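Long-range contact in lumazine protein (Photobacterium kishitanii, PDB 3A35), which serves as the antenna of bacterial bioluminescence, carrying a lumazine or flavin chromophore that shifts luciferase emission to shorter wavelength: residues A[1-15]-A[75-87]. Sequence-based numbering, arbitrary orientation.
Sequences MFKGIVQGAGIIKKI and LEVGNKVNLEVRP
The first and last strands, 8-17 and 80-84, of the N-terminal lumazine-binding barrel pair here, closing the six-stranded antiparallel sheet of a fold shared with riboflavin synthase. Gly8 and Gly10 form hydrogen-bonded pairs with Leu83 and Val81, alternating with the non-hydrogen-bonded pairs Ala9-Asn82 and Ile11-Lys80. Leu83 CD1 lies against the backbone of Gly10, 3.5 Å from its N. At one end Ile12 N bonds Asn79 O and Ile12 O receives Gly78 N, tying the strand to the type II turn Glu76-Asn79, while Ile12 CD1 packs on Leu75 CB (3.8 Å). At the other, Gln7 and Gly8 face Leu83 as a classic beta bulge. The Gln7 side-chain amide pairs with both backbone polar atoms of Val85: OE1 accepts from Val85 N (2.8 Å), straight at the hydrogen (173°) although the donor stands above the plane of the Gln7 side-chain carbonyl, and NE2 gives to Val85 O (3.2 Å). Buried Glu84, its CG anti to the backbone N (chi1 -176°) and its chain extended, carries its carboxylate to the N-terminal loop; OE2 receives Lys3 N on its syn lone pair (2.8 Å), and OE1 a weak bond from Gly4 N. The CZ end of the Phe2 ring, close to the chromophore-binding Ser48, lies over one face of the Arg86 guanidinium, 3.6 Å from NH2, the planes 49° apart. At that guanidinium's edge one water accepts from both Arg86 NH1 (2.6 Å) and Met1 N (2.8 Å).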
loop_
_atom_site.group_PDB
_atom_site.type_symbol
_atom_site.label_atom_id
_atom_site.label_comp_id
_atom_site.label_asym_id
_atom_site.label_seq_id
_atom_site.Cartn_x
_atom_site.Cartn_y
_atom_site.Cartn_z
ATOM N N MET A 1 8.018 -1.783 -13.222
ATOM C CA MET A 1 6.806 -1.743 -12.336
ATOM C C MET A 1 6.357 -3.071 -11.691
ATOM O O MET A 1 7.129 -3.981 -11.647
ATOM C CB MET A 1 5.678 -0.862 -12.852
ATOM C CG MET A 1 4.899 -1.451 -13.934
ATOM S SD MET A 1 4.246 0.002 -14.871
ATOM C CE MET A 1 3.624 -0.772 -16.374
ATOM N N PHE A 2 5.200 -3.064 -11.045
ATOM C CA PHE A 2 4.866 -4.040 -9.965
ATOM C C PHE A 2 3.496 -4.663 -10.218
ATOM O O PHE A 2 2.718 -4.144 -11.000
ATOM C CB PHE A 2 4.882 -3.265 -8.586
ATOM C CG PHE A 2 6.204 -2.713 -8.203
ATOM C CD1 PHE A 2 7.045 -3.423 -7.488
ATOM C CD2 PHE A 2 6.556 -1.418 -8.566
ATOM C CE1 PHE A 2 8.249 -2.924 -7.057
ATOM C CE2 PHE A 2 7.788 -0.871 -8.239
ATOM C CZ PHE A 2 8.631 -1.627 -7.421
ATOM N N LYS A 3 3.276 -5.810 -9.596
ATOM C CA LYS A 3 2.006 -6.526 -9.874
ATOM C C LYS A 3 0.865 -6.030 -9.034
ATOM O O LYS A 3 -0.327 -6.245 -9.294
ATOM C CB LYS A 3 2.176 -7.998 -9.539
ATOM C CG LYS A 3 3.259 -8.667 -10.373
ATOM C CD LYS A 3 3.658 -10.130 -10.006
ATOM C CE LYS A 3 4.354 -10.725 -11.252
ATOM N NZ LYS A 3 5.433 -11.729 -11.067
ATOM N N GLY A 4 1.185 -5.350 -7.922
ATOM C CA GLY A 4 0.106 -5.191 -7.002
ATOM C C GLY A 4 -0.442 -6.423 -6.302
ATOM O O GLY A 4 -1.557 -6.487 -5.939
ATOM N N ILE A 5 0.473 -7.335 -6.077
ATOM C CA ILE A 5 0.293 -8.515 -5.304
ATOM C C ILE A 5 1.317 -8.498 -4.197
ATOM O O ILE A 5 2.542 -8.551 -4.417
ATOM C CB ILE A 5 0.516 -9.846 -6.184
ATOM C CG1 ILE A 5 -0.584 -9.826 -7.243
ATOM C CG2 ILE A 5 0.328 -11.021 -5.315
ATOM C CD1 ILE A 5 -0.371 -10.931 -8.295
ATOM N N VAL A 6 0.728 -8.302 -3.036
ATOM C CA VAL A 6 1.566 -8.179 -1.806
ATOM C C VAL A 6 2.237 -9.450 -1.437
ATOM O O VAL A 6 1.557 -10.522 -1.308
ATOM C CB VAL A 6 0.691 -7.581 -0.635
ATOM C CG1 VAL A 6 1.487 -7.530 0.696
ATOM C CG2 VAL A 6 0.189 -6.195 -1.031
ATOM N N GLN A 7 3.511 -9.426 -1.233
ATOM C CA GLN A 7 4.302 -10.626 -0.968
ATOM C C GLN A 7 4.519 -10.873 0.485
ATOM O O GLN A 7 4.807 -12.022 0.895
ATOM C CB GLN A 7 5.681 -10.450 -1.568
ATOM C CG GLN A 7 5.645 -10.399 -3.050
ATOM C CD GLN A 7 6.917 -9.807 -3.662
ATOM O OE1 GLN A 7 7.826 -9.348 -3.021
ATOM N NE2 GLN A 7 6.939 -9.850 -5.034
ATOM N N GLY A 8 4.317 -9.891 1.364
ATOM C CA GLY A 8 4.421 -10.163 2.843
ATOM C C GLY A 8 4.150 -8.839 3.558
ATOM O O GLY A 8 3.941 -7.806 2.925
ATOM N N ALA A 9 4.251 -8.919 4.844
ATOM C CA ALA A 9 3.894 -7.780 5.696
ATOM C C ALA A 9 5.177 -7.453 6.454
ATOM O O ALA A 9 5.884 -8.328 6.961
ATOM C CB ALA A 9 2.827 -8.281 6.694
ATOM N N GLY A 10 5.456 -6.140 6.536
ATOM C CA GLY A 10 6.466 -5.637 7.428
ATOM C C GLY A 10 5.834 -5.014 8.697
ATOM O O GLY A 10 4.656 -4.636 8.636
ATOM N N ILE A 11 6.589 -4.955 9.791
ATOM C CA ILE A 11 6.075 -4.333 10.983
ATOM C C ILE A 11 6.999 -3.135 11.317
ATOM O O ILE A 11 8.226 -3.304 11.417
ATOM C CB ILE A 11 6.032 -5.340 12.085
ATOM C CG1 ILE A 11 5.084 -6.550 11.780
ATOM C CG2 ILE A 11 5.609 -4.633 13.426
ATOM C CD1 ILE A 11 3.598 -6.198 11.789
ATOM N N ILE A 12 6.429 -1.964 11.447
ATOM C CA ILE A 12 7.296 -0.776 11.719
ATOM C C ILE A 12 7.949 -0.929 13.104
ATOM O O ILE A 12 7.227 -1.217 14.123
ATOM C CB ILE A 12 6.499 0.486 11.681
ATOM C CG1 ILE A 12 5.835 0.723 10.316
ATOM C CG2 ILE A 12 7.378 1.697 12.083
ATOM C CD1 ILE A 12 5.028 1.919 10.235
ATOM N N LYS A 13 9.260 -0.867 13.157
ATOM C CA LYS A 13 10.038 -1.089 14.414
ATOM C C LYS A 13 10.470 0.268 14.981
ATOM O O LYS A 13 10.493 0.447 16.241
ATOM C CB LYS A 13 11.193 -1.951 14.056
ATOM C CG LYS A 13 12.005 -2.282 15.262
ATOM C CD LYS A 13 12.986 -3.336 15.187
ATOM C CE LYS A 13 13.291 -4.039 16.575
ATOM N NZ LYS A 13 14.588 -4.780 16.172
ATOM N N LYS A 14 10.747 1.249 14.145
ATOM C CA LYS A 14 11.364 2.499 14.595
ATOM C C LYS A 14 10.898 3.610 13.648
ATOM O O LYS A 14 10.761 3.381 12.447
ATOM C CB LYS A 14 12.931 2.479 14.384
ATOM C CG LYS A 14 13.691 1.409 15.141
ATOM C CD LYS A 14 15.233 1.625 14.983
ATOM C CE LYS A 14 16.060 0.595 15.786
ATOM N NZ LYS A 14 17.401 0.494 15.240
ATOM N N ILE A 15 10.613 4.812 14.136
ATOM C CA ILE A 15 10.289 5.970 13.312
ATOM C C ILE A 15 11.122 7.140 13.847
ATOM O O ILE A 15 11.034 7.484 15.037
ATOM C CB ILE A 15 8.879 6.282 13.320
ATOM C CG1 ILE A 15 8.025 5.096 12.851
ATOM C CG2 ILE A 15 8.545 7.622 12.516
ATOM C CD1 ILE A 15 6.610 5.386 13.079
ATOM N N LEU A 75 1.801 7.033 10.440
ATOM C CA LEU A 75 1.875 5.686 10.954
ATOM C C LEU A 75 2.678 5.664 12.288
ATOM O O LEU A 75 3.391 6.588 12.655
ATOM C CB LEU A 75 2.541 4.738 9.890
ATOM C CG LEU A 75 1.819 4.621 8.524
ATOM C CD1 LEU A 75 2.676 3.676 7.673
ATOM C CD2 LEU A 75 0.493 4.134 8.738
ATOM N N GLU A 76 2.531 4.519 12.956
ATOM C CA GLU A 76 3.052 4.303 14.300
ATOM C C GLU A 76 3.850 3.053 14.372
ATOM O O GLU A 76 3.613 2.043 13.674
ATOM C CB GLU A 76 1.836 4.139 15.268
ATOM C CG GLU A 76 0.938 5.426 15.302
ATOM C CD GLU A 76 1.578 6.632 15.985
ATOM O OE1 GLU A 76 0.872 7.677 15.917
ATOM O OE2 GLU A 76 2.722 6.593 16.555
ATOM N N VAL A 77 4.736 2.993 15.358
ATOM C CA VAL A 77 5.468 1.818 15.647
ATOM C C VAL A 77 4.485 0.641 15.871
ATOM O O VAL A 77 3.479 0.874 16.607
ATOM C CB VAL A 77 6.439 2.023 16.877
ATOM C CG1 VAL A 77 7.033 0.745 17.294
ATOM C CG2 VAL A 77 7.490 3.039 16.467
ATOM N N GLY A 78 4.756 -0.511 15.340
ATOM C CA GLY A 78 3.914 -1.718 15.392
ATOM C C GLY A 78 2.949 -1.875 14.210
ATOM O O GLY A 78 2.382 -2.992 14.069
ATOM N N ASN A 79 2.673 -0.774 13.452
ATOM C CA ASN A 79 1.755 -0.918 12.325
ATOM C C ASN A 79 2.385 -1.858 11.263
ATOM O O ASN A 79 3.594 -1.991 11.085
ATOM C CB ASN A 79 1.508 0.411 11.665
ATOM C CG ASN A 79 0.681 1.385 12.513
ATOM O OD1 ASN A 79 0.088 0.988 13.638
ATOM N ND2 ASN A 79 0.558 2.557 12.076
ATOM N N LYS A 80 1.479 -2.490 10.524
ATOM C CA LYS A 80 1.817 -3.500 9.516
ATOM C C LYS A 80 1.694 -2.791 8.174
ATOM O O LYS A 80 0.706 -2.148 7.828
ATOM C CB LYS A 80 0.815 -4.619 9.558
ATOM C CG LYS A 80 0.911 -5.616 8.517
ATOM C CD LYS A 80 0.135 -6.801 9.111
ATOM C CE LYS A 80 -0.877 -7.235 8.172
ATOM N NZ LYS A 80 -2.104 -6.452 8.689
ATOM N N VAL A 81 2.755 -2.977 7.353
ATOM C CA VAL A 81 2.839 -2.373 6.003
ATOM C C VAL A 81 2.909 -3.494 4.961
ATOM O O VAL A 81 3.516 -4.532 5.183
ATOM C CB VAL A 81 4.011 -1.418 5.839
ATOM C CG1 VAL A 81 3.876 -0.281 6.960
ATOM C CG2 VAL A 81 5.310 -2.155 5.962
ATOM N N ASN A 82 2.324 -3.281 3.790
ATOM C CA ASN A 82 2.437 -4.276 2.692
ATOM C C ASN A 82 3.753 -4.124 2.017
ATOM O O ASN A 82 4.172 -2.995 1.729
ATOM C CB ASN A 82 1.300 -3.998 1.731
ATOM C CG ASN A 82 -0.074 -4.274 2.349
ATOM O OD1 ASN A 82 -0.152 -5.108 3.293
ATOM N ND2 ASN A 82 -1.101 -3.679 1.803
ATOM N N LEU A 83 4.367 -5.233 1.620
ATOM C CA LEU A 83 5.667 -5.234 0.890
ATOM C C LEU A 83 5.554 -5.924 -0.459
ATOM O O LEU A 83 4.964 -7.028 -0.521
ATOM C CB LEU A 83 6.727 -5.999 1.726
ATOM C CG LEU A 83 6.919 -5.430 3.153
ATOM C CD1 LEU A 83 7.861 -6.334 3.958
ATOM C CD2 LEU A 83 7.431 -3.936 3.104
ATOM N N GLU A 84 6.163 -5.348 -1.490
ATOM C CA GLU A 84 6.245 -6.048 -2.799
ATOM C C GLU A 84 7.570 -5.649 -3.464
ATOM O O GLU A 84 7.878 -4.460 -3.672
ATOM C CB GLU A 84 5.137 -5.679 -3.710
ATOM C CG GLU A 84 5.173 -6.490 -5.042
ATOM C CD GLU A 84 4.143 -6.098 -6.028
ATOM O OE1 GLU A 84 3.264 -5.251 -5.859
ATOM O OE2 GLU A 84 4.350 -6.632 -7.197
ATOM N N VAL A 85 8.383 -6.676 -3.743
ATOM C CA VAL A 85 9.654 -6.487 -4.507
ATOM C C VAL A 85 9.339 -6.682 -5.975
ATOM O O VAL A 85 8.448 -7.412 -6.339
ATOM C CB VAL A 85 10.653 -7.497 -3.982
ATOM C CG1 VAL A 85 12.011 -7.404 -4.795
ATOM C CG2 VAL A 85 10.906 -7.251 -2.524
ATOM N N ARG A 86 9.991 -5.956 -6.819
ATOM C CA ARG A 86 9.724 -6.037 -8.264
ATOM C C ARG A 86 9.898 -7.457 -8.802
ATOM O O ARG A 86 10.761 -8.182 -8.286
ATOM C CB ARG A 86 10.547 -5.083 -9.106
ATOM C CG ARG A 86 11.950 -5.299 -9.178
ATOM C CD ARG A 86 12.498 -4.270 -10.217
ATOM N NE ARG A 86 12.582 -3.053 -9.394
ATOM C CZ ARG A 86 11.815 -1.985 -9.561
ATOM N NH1 ARG A 86 10.871 -1.976 -10.492
ATOM N NH2 ARG A 86 11.935 -0.976 -8.740
ATOM N N PRO A 87 9.094 -7.815 -9.844
ATOM C CA PRO A 87 9.298 -9.130 -10.428
ATOM C C PRO A 87 10.720 -9.381 -10.871
ATOM O O PRO A 87 11.428 -8.506 -11.396
ATOM C CB PRO A 87 8.413 -9.044 -11.710
ATOM C CG PRO A 87 7.224 -8.146 -11.308
ATOM C CD PRO A 87 7.861 -7.150 -10.333
HETATM O O HOH W 1 9.554 -0.085 -11.590
#